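Local coordinates for protein ulvan Lyase-PL25 (Pseudoalteromonas sp. PLSV, PDB 5UAM) that cleaves ulvan, the sulfated cell-wall polysaccharide of green seaweeds, as a family 25 polysaccharide lyase built on a beta-propeller fold, at residues 38-43 with 413-418; 230-235 with 265-270; 259-264 with 317-322. All coordinates share one frame; numbering follows the deposited sequence.

Interaction 1 (38-43 with 413-418); sequences LAIVQH and FAISAF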
ATOM      1  N   LEU A  38       7.863   5.446  -0.544  1.00 11.59           N
ATOM      2  CA  LEU A  38       7.207   4.167  -0.765  1.00 10.38           C
ATOM      3  C   LEU A  38       6.358   3.857   0.452  1.00 11.40           C
ATOM      4  O   LEU A  38       6.638   4.332   1.555  1.00 11.41           O
ATOM      5  CB  LEU A  38       8.240   3.044  -0.845  1.00 11.79           C
ATOM      6  CG  LEU A  38       9.301   3.124  -1.934  1.00 11.06           C
ATOM      7  CD1 LEU A  38      10.420   2.148  -1.616  1.00 12.65           C
ATOM      8  CD2 LEU A  38       8.695   2.839  -3.281  1.00 12.39           C
ATOM      9  N   ALA A  39       5.347   2.997   0.258  1.00 10.87           N
ATOM     10  CA  ALA A  39       4.561   2.443   1.361  1.00 11.18           C
ATOM     11  C   ALA A  39       3.835   1.207   0.857  1.00 12.33           C
ATOM     12  O   ALA A  39       3.553   1.091  -0.331  1.00 11.52           O
ATOM     13  CB  ALA A  39       3.531   3.434   1.894  1.00 12.00           C
ATOM     14  N   ILE A  40       3.458   0.329   1.781  1.00 11.44           N
ATOM     15  CA  ILE A  40       2.774  -0.903   1.401  1.00 11.84           C
ATOM     16  C   ILE A  40       1.397  -0.611   0.830  1.00 11.30           C
ATOM     17  O   ILE A  40       0.921  -1.364  -0.028  1.00 12.03           O
ATOM     18  CB  ILE A  40       2.758  -1.851   2.612  1.00 12.24           C
ATOM     19  CG1 ILE A  40       4.160  -2.475   2.763  1.00 14.32           C
ATOM     20  CG2 ILE A  40       1.710  -2.946   2.459  1.00 13.06           C
ATOM     21  CD1 ILE A  40       4.402  -3.156   4.059  1.00 15.88           C
ATOM     22  N   VAL A  41       0.738   0.475   1.249  1.00 10.80           N
ATOM     23  CA  VAL A  41      -0.638   0.703   0.798  1.00 11.85           C
ATOM     24  C   VAL A  41      -0.707   1.130  -0.673  1.00 11.76           C
ATOM     25  O   VAL A  41      -1.669   0.774  -1.370  1.00 13.25           O
ATOM     26  CB  VAL A  41      -1.383   1.664   1.727  1.00 11.85           C
ATOM     27  CG1 VAL A  41      -0.847   3.057   1.652  1.00 13.02           C
ATOM     28  CG2 VAL A  41      -2.893   1.628   1.398  1.00 13.60           C
ATOM     29  N   GLN A  42       0.256   1.910  -1.168  1.00 11.21           N
ATOM     30  CA  GLN A  42       0.280   2.285  -2.586  1.00 12.11           C
ATOM     31  C   GLN A  42       0.956   1.166  -3.339  1.00 11.40           C
ATOM     32  O   GLN A  42       2.185   1.120  -3.436  1.00 12.73           O
ATOM     33  CB  GLN A  42       0.977   3.616  -2.848  1.00 11.02           C
ATOM     34  CG  GLN A  42       0.168   4.846  -2.465  1.00 12.45           C
ATOM     35  CD  GLN A  42       0.377   5.319  -1.038  1.00 12.06           C
ATOM     36  OE1 GLN A  42       1.230   4.816  -0.279  1.00 13.09           O
ATOM     37  NE2 GLN A  42      -0.399   6.320  -0.666  1.00 15.05           N
ATOM     38  N   HIS A  43       0.152   0.263  -3.891  1.00 11.61           N
ATOM     39  CA  HIS A  43       0.703  -0.931  -4.503  1.00 11.04           C
ATOM     40  C   HIS A  43      -0.131  -1.325  -5.717  1.00 12.28           C
ATOM     41  O   HIS A  43      -1.343  -1.071  -5.764  1.00 12.64           O
ATOM     42  CB  HIS A  43       0.727  -2.091  -3.499  1.00 13.06           C
ATOM     43  CG  HIS A  43      -0.625  -2.638  -3.199  1.00 12.99           C
ATOM     44  ND1 HIS A  43      -1.109  -3.784  -3.787  1.00 15.49           N
ATOM     45  CD2 HIS A  43      -1.638  -2.140  -2.456  1.00 11.47           C
ATOM     46  CE1 HIS A  43      -2.351  -3.993  -3.380  1.00 12.90           C
ATOM     47  NE2 HIS A  43      -2.699  -3.002  -2.585  1.00 15.35           N
ATOM     48  N   PHE A 413      13.902   2.776   7.043  1.00 13.19           N
ATOM     49  CA  PHE A 413      13.450   2.359   5.726  1.00 14.61           C
ATOM     50  C   PHE A 413      11.949   2.555   5.565  1.00 13.81           C
ATOM     51  O   PHE A 413      11.163   2.245   6.466  1.00 15.13           O
ATOM     52  CB  PHE A 413      13.725   0.871   5.457  1.00 13.58           C
ATOM     53  CG  PHE A 413      15.184   0.496   5.333  1.00 13.64           C
ATOM     54  CD1 PHE A 413      16.117   1.386   4.802  1.00 14.33           C
ATOM     55  CD2 PHE A 413      15.618  -0.763   5.682  1.00 13.67           C
ATOM     56  CE1 PHE A 413      17.449   1.033   4.664  1.00 15.47           C
ATOM     57  CE2 PHE A 413      16.961  -1.129   5.586  1.00 13.94           C
ATOM     58  CZ  PHE A 413      17.880  -0.241   5.047  1.00 14.35           C
ATOM     59  N   ALA A 414      11.562   3.039   4.402  1.00 12.89           N
ATOM     60  CA  ALA A 414      10.213   2.890   3.882  1.00 11.62           C
ATOM     61  C   ALA A 414      10.259   1.770   2.860  1.00 12.75           C
ATOM     62  O   ALA A 414      11.218   1.692   2.082  1.00 13.57           O
ATOM     63  CB  ALA A 414       9.762   4.193   3.218  1.00 14.51           C
ATOM     64  N   ILE A 415       9.221   0.933   2.827  1.00 12.88           N
ATOM     65  CA  ILE A 415       9.195  -0.214   1.921  1.00 11.77           C
ATOM     66  C   ILE A 415       7.909  -0.256   1.119  1.00 14.11           C
ATOM     67  O   ILE A 415       6.864   0.265   1.528  1.00 14.74           O
ATOM     68  CB  ILE A 415       9.408  -1.555   2.644  1.00 12.81           C
ATOM     69  CG1 ILE A 415       8.408  -1.751   3.790  1.00 12.96           C
ATOM     70  CG2 ILE A 415      10.859  -1.612   3.173  1.00 14.57           C
ATOM     71  CD1 ILE A 415       8.369  -3.199   4.296  1.00 15.66           C
ATOM     72  N   SER A 416       7.992  -0.879  -0.052  1.00 11.39           N
ATOM     73  CA  SER A 416       6.817  -1.225  -0.836  1.00 10.89           C
ATOM     74  C   SER A 416       6.272  -2.590  -0.422  1.00 12.02           C
ATOM     75  O   SER A 416       6.922  -3.372   0.273  1.00 12.70           O
ATOM     76  CB  SER A 416       7.159  -1.301  -2.324  1.00 13.22           C
ATOM     77  OG  SER A 416       7.999  -2.409  -2.630  1.00 12.11           O
ATOM     78  N   ALA A 417       5.078  -2.885  -0.911  1.00 10.96           N
ATOM     79  CA  ALA A 417       4.619  -4.263  -0.949  1.00 11.70           C
ATOM     80  C   ALA A 417       5.496  -5.053  -1.916  1.00 11.20           C
ATOM     81  O   ALA A 417       6.217  -4.487  -2.751  1.00 12.15           O
ATOM     82  CB  ALA A 417       3.163  -4.325  -1.410  1.00 14.21           C
ATOM     83  N   PHE A 418       5.440  -6.378  -1.824  1.00 11.82           N
ATOM     84  CA  PHE A 418       6.155  -7.184  -2.794  1.00 12.84           C
ATOM     85  C   PHE A 418       5.733  -6.826  -4.215  1.00 13.52           C
ATOM     86  O   PHE A 418       4.543  -6.618  -4.500  1.00 17.27           O
ATOM     87  CB  PHE A 418       5.927  -8.667  -2.557  1.00 13.08           C
ATOM     88  CG  PHE A 418       6.701  -9.242  -1.392  1.00 13.80           C
ATOM     89  CD1 PHE A 418       8.080  -9.197  -1.371  1.00 15.94           C
ATOM     90  CD2 PHE A 418       6.047  -9.893  -0.345  1.00 15.11           C
ATOM     91  CE1 PHE A 418       8.783  -9.747  -0.320  1.00 14.80           C
ATOM     92  CE2 PHE A 418       6.754 -10.430   0.708  1.00 17.19           C
ATOM     93  CZ  PHE A 418       8.118 -10.365   0.712  1.00 15.48           C
TER
HETATM   94  O   HOH W   1       3.819  -0.755  -2.336  1.00 12.30           O
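A39 and I40 close round the carbonyl oxygen of I415, and here the two segments pack most tightly. A39 CA lies 3.2 Å from I415 O, while I40 N, 3.4 Å from the same oxygen, meets it at too poor an angle for a hydrogen bond. L38 CB rests against the backbone of I415 and S416, and L38 CD1 reaches to 3.8 Å from A414 O; in return L38 O sits 3.5 Å from A414 CB. I40 lays its CG1 along the S416-A417 peptide. With CG1 anti to the carbonyl carbon (chi1 -76°) and an extended chain beyond it, I40 CD1 runs on to 4.0 Å from I415 CD1, the two isoleucines keeping alongside one another to the same end.

Toward H43 the fit is looser and partly mediated by water. H43 CB touches A417 CB at 3.9 Å, but the imidazole leads away to stack on W224 and bond Q166. One water accepts a hydrogen bond from A417 N (2.9 Å between A417 N and the water O) and donates to both A39 O and Q42 O. A39 and V41 turn their CB atoms away from 413-418: A39 lies against K101, a probable substrate ligand whose NZ is also bonded by Q42 OE1, and V41 touches Y164, the probable proton acceptor. I40 approaches a bound potassium ion.

Residues 413-415 belong to an edge strand of the blade that unites strand 30-33 with strands near the C-terminus. No direct hydrogen bond joins this strand and the loop, and S416 O is buried without a partner in the model. Their association therefore rests on apolar packing and on a single three-bonded water, which satisfies polar backbone atoms of both segments beside the probable substrate site.

Interaction 2 (230-235 with 265-270); sequences GDNIIV and SFNTKT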
ATOM      1  N   GLY A 230      -8.340 -17.052  -8.886  1.00 37.93           N
ATOM      2  CA  GLY A 230      -9.389 -17.035  -9.896  1.00 35.48           C
ATOM      3  C   GLY A 230      -9.737 -15.611 -10.272  1.00 23.36           C
ATOM      4  O   GLY A 230      -8.866 -14.789 -10.580  1.00 34.51           O
ATOM      5  N   ASP A 231     -11.028 -15.300 -10.235  1.00 31.97           N
ATOM      6  CA  ASP A 231     -11.485 -13.952 -10.532  1.00 28.75           C
ATOM      7  C   ASP A 231     -11.806 -13.162  -9.275  1.00 23.79           C
ATOM      8  O   ASP A 231     -12.547 -12.183  -9.340  1.00 22.01           O
ATOM      9  CB  ASP A 231     -12.675 -13.992 -11.486  1.00 33.66           C
ATOM     10  CG  ASP A 231     -12.295 -14.540 -12.848  1.00 41.48           C
ATOM     11  OD1 ASP A 231     -11.201 -14.184 -13.372  1.00 38.90           O
ATOM     12  OD2 ASP A 231     -13.079 -15.340 -13.372  1.00 44.31           O
ATOM     13  N   ASN A 232     -11.205 -13.520  -8.143  1.00 21.43           N
ATOM     14  CA  ASN A 232     -11.473 -12.833  -6.893  1.00 17.48           C
ATOM     15  C   ASN A 232     -10.387 -11.821  -6.547  1.00 16.89           C
ATOM     16  O   ASN A 232      -9.205 -12.003  -6.855  1.00 18.42           O
ATOM     17  CB  ASN A 232     -11.571 -13.832  -5.748  1.00 20.36           C
ATOM     18  CG  ASN A 232     -12.708 -14.791  -5.939  1.00 26.76           C
ATOM     19  OD1 ASN A 232     -13.806 -14.373  -6.287  1.00 23.80           O
ATOM     20  ND2 ASN A 232     -12.443 -16.081  -5.765  1.00 36.65           N
ATOM     21  N   ILE A 233     -10.831 -10.746  -5.905  1.00 14.52           N
ATOM     22  CA  ILE A 233      -9.994  -9.761  -5.237  1.00 14.52           C
ATOM     23  C   ILE A 233     -10.274  -9.882  -3.749  1.00 13.64           C
ATOM     24  O   ILE A 233     -11.421 -10.092  -3.344  1.00 15.16           O
ATOM     25  CB  ILE A 233     -10.325  -8.351  -5.769  1.00 13.73           C
ATOM     26  CG1 ILE A 233      -9.772  -8.206  -7.195  1.00 16.37           C
ATOM     27  CG2 ILE A 233      -9.830  -7.239  -4.823  1.00 16.14           C
ATOM     28  CD1 ILE A 233     -10.233  -6.938  -7.908  1.00 16.45           C
ATOM     29  N   ILE A 234      -9.238  -9.786  -2.927  1.00 13.60           N
ATOM     30  CA  ILE A 234      -9.376  -9.915  -1.483  1.00 13.62           C
ATOM     31  C   ILE A 234      -9.016  -8.585  -0.838  1.00 13.36           C
ATOM     32  O   ILE A 234      -8.197  -7.825  -1.367  1.00 13.49           O
ATOM     33  CB  ILE A 234      -8.535 -11.079  -0.913  1.00 14.65           C
ATOM     34  CG1 ILE A 234      -7.051 -10.910  -1.196  1.00 13.60           C
ATOM     35  CG2 ILE A 234      -9.080 -12.413  -1.440  1.00 16.64           C
ATOM     36  CD1 ILE A 234      -6.185 -11.926  -0.460  1.00 15.11           C
ATOM     37  N   VAL A 235      -9.682  -8.269   0.266  1.00 12.96           N
ATOM     38  CA  VAL A 235      -9.546  -6.963   0.902  1.00 14.22           C
ATOM     39  C   VAL A 235      -9.452  -7.150   2.416  1.00 13.66           C
ATOM     40  O   VAL A 235     -10.369  -7.714   3.025  1.00 13.56           O
ATOM     41  CB  VAL A 235     -10.717  -6.031   0.555  1.00 14.39           C
ATOM     42  CG1 VAL A 235     -10.478  -4.634   1.135  1.00 16.98           C
ATOM     43  CG2 VAL A 235     -10.924  -5.979  -0.968  1.00 16.09           C
ATOM     44  N   SER A 265     -14.009 -10.717   0.379  1.00 15.03           N
ATOM     45  CA  SER A 265     -13.620 -11.089  -0.973  0.62 14.95           C
ATOM     46  C   SER A 265     -14.640 -10.538  -1.966  1.00 16.37           C
ATOM     47  O   SER A 265     -15.824 -10.439  -1.663  1.00 17.66           O
ATOM     48  CB  SER A 265     -13.557 -12.622  -1.063  0.62 21.51           C
ATOM     49  OG  SER A 265     -13.028 -13.090  -2.288  0.62 23.12           O
ATOM     50  N   PHE A 266     -14.161 -10.206  -3.163  1.00 15.84           N
ATOM     51  CA  PHE A 266     -14.930  -9.612  -4.250  1.00 16.84           C
ATOM     52  C   PHE A 266     -14.774 -10.525  -5.456  1.00 16.38           C
ATOM     53  O   PHE A 266     -13.670 -10.683  -5.983  1.00 15.49           O
ATOM     54  CB  PHE A 266     -14.343  -8.221  -4.509  1.00 15.87           C
ATOM     55  CG  PHE A 266     -14.842  -7.502  -5.746  1.00 15.63           C
ATOM     56  CD1 PHE A 266     -16.079  -7.736  -6.327  1.00 18.33           C
ATOM     57  CD2 PHE A 266     -14.022  -6.551  -6.313  1.00 16.34           C
ATOM     58  CE1 PHE A 266     -16.481  -7.009  -7.464  1.00 20.25           C
ATOM     59  CE2 PHE A 266     -14.415  -5.831  -7.436  1.00 17.87           C
ATOM     60  CZ  PHE A 266     -15.617  -6.057  -8.010  1.00 18.59           C
ATOM     61  N   ASN A 267     -15.867 -11.140  -5.887  1.00 17.30           N
ATOM     62  CA  ASN A 267     -15.862 -11.942  -7.100  1.00 17.08           C
ATOM     63  C   ASN A 267     -16.101 -11.000  -8.274  1.00 20.67           C
ATOM     64  O   ASN A 267     -17.199 -10.462  -8.433  1.00 21.20           O
ATOM     65  CB  ASN A 267     -16.934 -13.019  -7.017  1.00 19.24           C
ATOM     66  CG  ASN A 267     -16.963 -13.915  -8.240  1.00 24.79           C
ATOM     67  OD1 ASN A 267     -16.791 -13.468  -9.376  1.00 23.05           O
ATOM     68  ND2 ASN A 267     -17.209 -15.197  -8.009  1.00 30.08           N
ATOM     69  N   THR A 268     -15.060 -10.763  -9.079  1.00 20.20           N
ATOM     70  CA  THR A 268     -15.196  -9.777 -10.146  1.00 19.07           C
ATOM     71  C   THR A 268     -16.040 -10.259 -11.313  1.00 21.98           C
ATOM     72  O   THR A 268     -16.453  -9.430 -12.128  1.00 25.71           O
ATOM     73  CB  THR A 268     -13.827  -9.345 -10.684  1.00 18.28           C
ATOM     74  OG1 THR A 268     -13.186 -10.453 -11.347  1.00 21.51           O
ATOM     75  CG2 THR A 268     -12.961  -8.791  -9.591  1.00 18.70           C
ATOM     76  N   LYS A 269     -16.318 -11.564 -11.418  1.00 21.70           N
ATOM     77  CA  LYS A 269     -17.164 -12.056 -12.494  1.00 24.94           C
ATOM     78  C   LYS A 269     -18.633 -11.824 -12.170  1.00 28.02           C
ATOM     79  O   LYS A 269     -19.396 -11.357 -13.023  1.00 28.09           O
ATOM     80  CB  LYS A 269     -16.877 -13.538 -12.725  1.00 28.03           C
ATOM     81  CG  LYS A 269     -17.718 -14.188 -13.819  1.00 36.39           C
ATOM     82  CD  LYS A 269     -17.410 -15.677 -13.959  1.00 45.87           C
ATOM     83  CE  LYS A 269     -17.959 -16.517 -12.795  1.00 53.03           C
ATOM     84  NZ  LYS A 269     -19.402 -16.897 -12.945  1.00 57.66           N
ATOM     85  N   THR A 270     -19.039 -12.101 -10.935  1.00 26.70           N
ATOM     86  CA  THR A 270     -20.436 -11.926 -10.551  1.00 27.48           C
ATOM     87  C   THR A 270     -20.716 -10.555  -9.952  1.00 29.78           C
ATOM     88  O   THR A 270     -21.879 -10.125  -9.931  1.00 31.75           O
ATOM     89  CB  THR A 270     -20.825 -12.970  -9.509  1.00 27.24           C
ATOM     90  OG1 THR A 270     -20.078 -12.735  -8.307  1.00 27.32           O
ATOM     91  CG2 THR A 270     -20.533 -14.372 -10.003  1.00 31.48           C
TER
HETATM   92  O   HOH W   2     -15.064 -13.933  -3.796  1.00 27.99           O
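The F266 ring lies alongside I233, the two running out together from the sheet, with I233 CD1 approaching obliquely to 4.1 Å from F266 CD2. One face of the ring carries the methyl T268 CG2, offset toward the rim, which also meets I233 CD1 at 3.7 Å. W273 stacks on the ring, Y190 meets it at a shallow angle and Y176 comes edge-to-face, forming an aromatic cluster. The amides of N232 and N267 stand on the opposite side of the sheet with their planes 80° apart; N232 OD1 comes 3.3 Å from N267 CA.

These pairs sit on neighbouring antiparallel strands of the propeller sheet, 232-243 and 258-267. I233 and F266 form a hydrogen-bonded pair, with I233 N to F266 O at 2.8 Å and F266 N to I233 O at 2.7 Å, and non-hydrogen-bonded pairs N232-N267 and I234-S265 flank it. Where the pairing ends, D231 O is gripped twice, from T268 N at 2.9 Å and from T268 OG1 at 2.7 Å; the hydroxyl bond fixes the threonine's rotation, setting CG2 over the ring.

N267 turns the chain out of the strand. Its CG is anti to the backbone N (chi1 -179°), which brings OD1 within bonding range of K269 N and T270 N in an Asx turn and wider Asx motif; K269 N lies in the carbonyl plane, T270 N well above it. Replacing N267 by a leucine would probably leave both amides without their shared acceptor and the 268-270 turn freer to shift. At its end T270 OG1 bonds E272 N.

Interaction 3 (259-264 with 317-322); sequences HDVYFM and PHIAIN
F263 and P317 cross at about a right angle, the proline ring set over one face of the phenyl. P317 CB is 3.7 Å from the centroid of the F263 ring and 24° off its normal, a CH-pi contact displaced toward the rim, where F263 CE1 is 3.4 Å from P317 CB. With chi1 at 179° the phenyl group extends away from its own backbone N, which carries the ring obliquely out toward the proline. W342 touches P317 as well, and I234 of the adjoining strand packs on F263.

Further along, the aliphatic side chains interdigitate. I319 reaches between F263 and V261: its CD1 comes obliquely to the phenyl group, 4.0 Å from F263 CB, while its CG2 meets V261 CG2 at 3.7 Å. V261 in turn fits between I319 and I321, with V261 CB 3.9 Å from I321 CG1 and its CG2 near I321 CD1. V261 passes alongside each isoleucine, the chains directed oppositely, so the branches mesh. I321 CD1 also reaches toward the D260 carbonyl.

The intervening residues point to the far side of each strand. Y262 meets the Y237 ring and bonds D291 through its OH, D260 OD1 takes the N-H of T299, and the H318 ring is held by H339 and D312. The side chains that meet across the interface are apolar, and no hydrogen bond crosses it.

The strands run nearly antiparallel, but their axes stay 8.3 Å apart at closest approach, too far for backbone pairing. They belong to different sheets, strand 258-267 to the one it shares with 232-243, strand 317-324 to that of strands 303-311, 317-324, 336-342 and 347-352, packed face to face through their buried side chains, the way neighbouring blades meet in a beta-propeller.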
ATOM      1  N   HIS A 259      -8.681   0.419  15.093  1.00 15.78           N
ATOM      2  CA  HIS A 259      -8.664  -0.875  15.754  1.00 15.68           C
ATOM      3  C   HIS A 259      -9.074  -1.967  14.785  1.00 17.14           C
ATOM      4  O   HIS A 259      -9.781  -1.727  13.803  1.00 16.43           O
ATOM      5  CB  HIS A 259      -9.656  -0.960  16.903  1.00 17.57           C
ATOM      6  CG  HIS A 259      -9.481   0.103  17.929  1.00 19.03           C
ATOM      7  ND1 HIS A 259      -8.434   0.112  18.825  1.00 20.95           N
ATOM      8  CD2 HIS A 259     -10.231   1.194  18.208  1.00 22.06           C
ATOM      9  CE1 HIS A 259      -8.534   1.182  19.596  1.00 25.02           C
ATOM     10  NE2 HIS A 259      -9.618   1.850  19.243  1.00 22.03           N
ATOM     11  N   ASP A 260      -8.659  -3.183  15.138  1.00 16.02           N
ATOM     12  CA  ASP A 260      -9.174  -4.444  14.601  1.00 15.72           C
ATOM     13  C   ASP A 260      -8.752  -4.671  13.159  1.00 15.43           C
ATOM     14  O   ASP A 260      -8.123  -3.810  12.530  1.00 18.56           O
ATOM     15  CB  ASP A 260     -10.701  -4.531  14.764  1.00 15.46           C
ATOM     16  CG  ASP A 260     -11.145  -4.332  16.207  1.00 17.50           C
ATOM     17  OD1 ASP A 260     -10.366  -4.611  17.154  1.00 18.12           O
ATOM     18  OD2 ASP A 260     -12.308  -3.898  16.413  1.00 22.50           O
ATOM     19  N   VAL A 261      -9.023  -5.863  12.641  1.00 14.39           N
ATOM     20  CA  VAL A 261      -8.790  -6.137  11.232  1.00 15.24           C
ATOM     21  C   VAL A 261      -9.890  -7.057  10.733  1.00 14.08           C
ATOM     22  O   VAL A 261     -10.345  -7.948  11.454  1.00 15.46           O
ATOM     23  CB  VAL A 261      -7.349  -6.649  10.946  1.00 15.22           C
ATOM     24  CG1 VAL A 261      -7.134  -8.061  11.448  1.00 17.30           C
ATOM     25  CG2 VAL A 261      -7.022  -6.545   9.461  1.00 15.04           C
ATOM     26  N   TYR A 262     -10.322  -6.796   9.504  1.00 14.34           N
ATOM     27  CA  TYR A 262     -11.451  -7.435   8.861  1.00 14.90           C
ATOM     28  C   TYR A 262     -11.002  -7.955   7.500  1.00 13.78           C
ATOM     29  O   TYR A 262      -9.979  -7.523   6.954  1.00 13.07           O
ATOM     30  CB  TYR A 262     -12.550  -6.411   8.616  1.00 15.94           C
ATOM     31  CG  TYR A 262     -13.077  -5.650   9.821  1.00 15.68           C
ATOM     32  CD1 TYR A 262     -12.379  -4.575  10.354  1.00 14.74           C
ATOM     33  CD2 TYR A 262     -14.299  -5.966  10.368  1.00 16.00           C
ATOM     34  CE1 TYR A 262     -12.874  -3.864  11.418  1.00 15.94           C
ATOM     35  CE2 TYR A 262     -14.812  -5.253  11.430  1.00 18.97           C
ATOM     36  CZ  TYR A 262     -14.101  -4.186  11.934  1.00 16.99           C
ATOM     37  OH  TYR A 262     -14.594  -3.463  13.005  1.00 22.15           O
ATOM     38  N   PHE A 263     -11.814  -8.852   6.926  1.00 14.19           N
ATOM     39  CA  PHE A 263     -11.506  -9.494   5.651  1.00 13.85           C
ATOM     40  C   PHE A 263     -12.771  -9.749   4.837  1.00 13.00           C
ATOM     41  O   PHE A 263     -13.762 -10.236   5.367  1.00 14.46           O
ATOM     42  CB  PHE A 263     -10.827 -10.850   5.877  1.00 13.83           C
ATOM     43  CG  PHE A 263     -10.504 -11.571   4.613  1.00 14.73           C
ATOM     44  CD1 PHE A 263      -9.327 -11.308   3.933  1.00 14.28           C
ATOM     45  CD2 PHE A 263     -11.402 -12.478   4.066  1.00 15.85           C
ATOM     46  CE1 PHE A 263      -9.063 -11.949   2.736  1.00 16.11           C
ATOM     47  CE2 PHE A 263     -11.126 -13.089   2.880  1.00 15.17           C
ATOM     48  CZ  PHE A 263      -9.964 -12.832   2.221  1.00 15.89           C
ATOM     49  N   MET A 264     -12.710  -9.472   3.535  1.00 14.58           N
ATOM     50  CA  MET A 264     -13.765  -9.906   2.636  1.00 15.50           C
ATOM     51  C   MET A 264     -13.199 -10.099   1.236  1.00 12.92           C
ATOM     52  O   MET A 264     -12.084  -9.678   0.933  1.00 13.81           O
ATOM     53  CB  MET A 264     -14.958  -8.936   2.651  1.00 15.76           C
ATOM     54  CG  MET A 264     -14.639  -7.542   2.192  1.00 14.17           C
ATOM     55  SD  MET A 264     -15.995  -6.471   2.741  1.00 16.81           S
ATOM     56  CE  MET A 264     -15.485  -4.884   2.074  1.00 16.88           C
ATOM     57  N   PRO A 317      -7.218 -17.106   3.704  1.00 14.48           N
ATOM     58  CA  PRO A 317      -6.549 -15.811   3.862  1.00 13.18           C
ATOM     59  C   PRO A 317      -5.654 -15.718   5.085  1.00 13.38           C
ATOM     60  O   PRO A 317      -5.985 -16.180   6.181  1.00 15.26           O
ATOM     61  CB  PRO A 317      -7.711 -14.823   3.977  1.00 16.18           C
ATOM     62  CG  PRO A 317      -8.805 -15.628   4.562  1.00 18.52           C
ATOM     63  CD  PRO A 317      -8.676 -16.986   3.902  1.00 16.52           C
ATOM     64  N   HIS A 318      -4.522 -15.061   4.859  1.00 13.31           N
ATOM     65  CA  HIS A 318      -3.584 -14.602   5.863  1.00 11.68           C
ATOM     66  C   HIS A 318      -3.542 -13.082   5.801  1.00 12.45           C
ATOM     67  O   HIS A 318      -3.693 -12.473   4.729  1.00 12.88           O
ATOM     68  CB  HIS A 318      -2.198 -15.137   5.544  1.00 12.72           C
ATOM     69  CG  HIS A 318      -2.072 -16.612   5.683  1.00 14.42           C
ATOM     70  ND1 HIS A 318      -1.178 -17.196   6.552  1.00 15.87           N
ATOM     71  CD2 HIS A 318      -2.725 -17.629   5.071  1.00 16.15           C
ATOM     72  CE1 HIS A 318      -1.285 -18.508   6.468  1.00 16.37           C
ATOM     73  NE2 HIS A 318      -2.209 -18.797   5.568  1.00 16.87           N
ATOM     74  N   ILE A 319      -3.320 -12.473   6.959  1.00 13.15           N
ATOM     75  CA  ILE A 319      -3.385 -11.025   7.110  1.00 12.20           C
ATOM     76  C   ILE A 319      -2.196 -10.553   7.934  1.00 11.80           C
ATOM     77  O   ILE A 319      -1.898 -11.121   8.992  1.00 14.54           O
ATOM     78  CB  ILE A 319      -4.691 -10.615   7.807  1.00 13.65           C
ATOM     79  CG1 ILE A 319      -5.908 -11.006   6.953  1.00 14.84           C
ATOM     80  CG2 ILE A 319      -4.715  -9.118   8.096  1.00 17.16           C
ATOM     81  CD1 ILE A 319      -7.238 -10.781   7.645  1.00 15.75           C
ATOM     82  N   ALA A 320      -1.539  -9.493   7.457  1.00 11.96           N
ATOM     83  CA  ALA A 320      -0.584  -8.736   8.254  1.00 12.14           C
ATOM     84  C   ALA A 320      -1.294  -7.506   8.785  1.00 12.27           C
ATOM     85  O   ALA A 320      -1.891  -6.748   8.011  1.00 13.35           O
ATOM     86  CB  ALA A 320       0.607  -8.309   7.402  1.00 12.70           C
ATOM     87  N   ILE A 321      -1.249  -7.316  10.096  1.00 12.92           N
ATOM     88  CA  ILE A 321      -1.864  -6.166  10.740  1.00 13.05           C
ATOM     89  C   ILE A 321      -0.848  -5.585  11.711  1.00 14.57           C
ATOM     90  O   ILE A 321      -0.284  -6.315  12.529  1.00 15.39           O
ATOM     91  CB  ILE A 321      -3.179  -6.549  11.455  1.00 13.39           C
ATOM     92  CG1 ILE A 321      -3.840  -5.346  12.130  1.00 15.79           C
ATOM     93  CG2 ILE A 321      -2.967  -7.696  12.439  1.00 17.02           C
ATOM     94  CD1 ILE A 321      -4.247  -4.244  11.154  1.00 16.92           C
ATOM     95  N   ASN A 322      -0.611  -4.277  11.636  1.00 12.89           N
ATOM     96  CA  ASN A 322       0.263  -3.669  12.627  1.00 13.90           C
ATOM     97  C   ASN A 322      -0.567  -3.138  13.774  1.00 14.38           C
ATOM     98  O   ASN A 322      -1.647  -2.588  13.559  1.00 15.12           O
ATOM     99  CB  ASN A 322       1.085  -2.537  12.011  1.00 15.39           C
ATOM    100  CG  ASN A 322       1.885  -3.005  10.820  1.00 14.68           C
ATOM    101  OD1 ASN A 322       2.909  -3.672  10.979  1.00 15.44           O
ATOM    102  ND2 ASN A 322       1.408  -2.699   9.632  1.00 14.60           N
TER

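How the interactions relate
Interactions 2 and 3 share strand 258-267: its 259-264 part faces the sheet of strand 317-324, and 265-270 pairs with strand 232-243 and turns away. They touch, V235 N lying 2.9 Å from M264 O in a probable hydrogen bond, although their centres are about 17 Å apart. Along the chain their segments alternate, and both are nested in the long loop closed by interaction 1, whose centre lies about 23 Å from interaction 2 and about 17 Å from interaction 3. Interaction 1 lies close to the centre of the molecule, though its segments come from near the two chain ends; the others build a blade and join it to its neighbour.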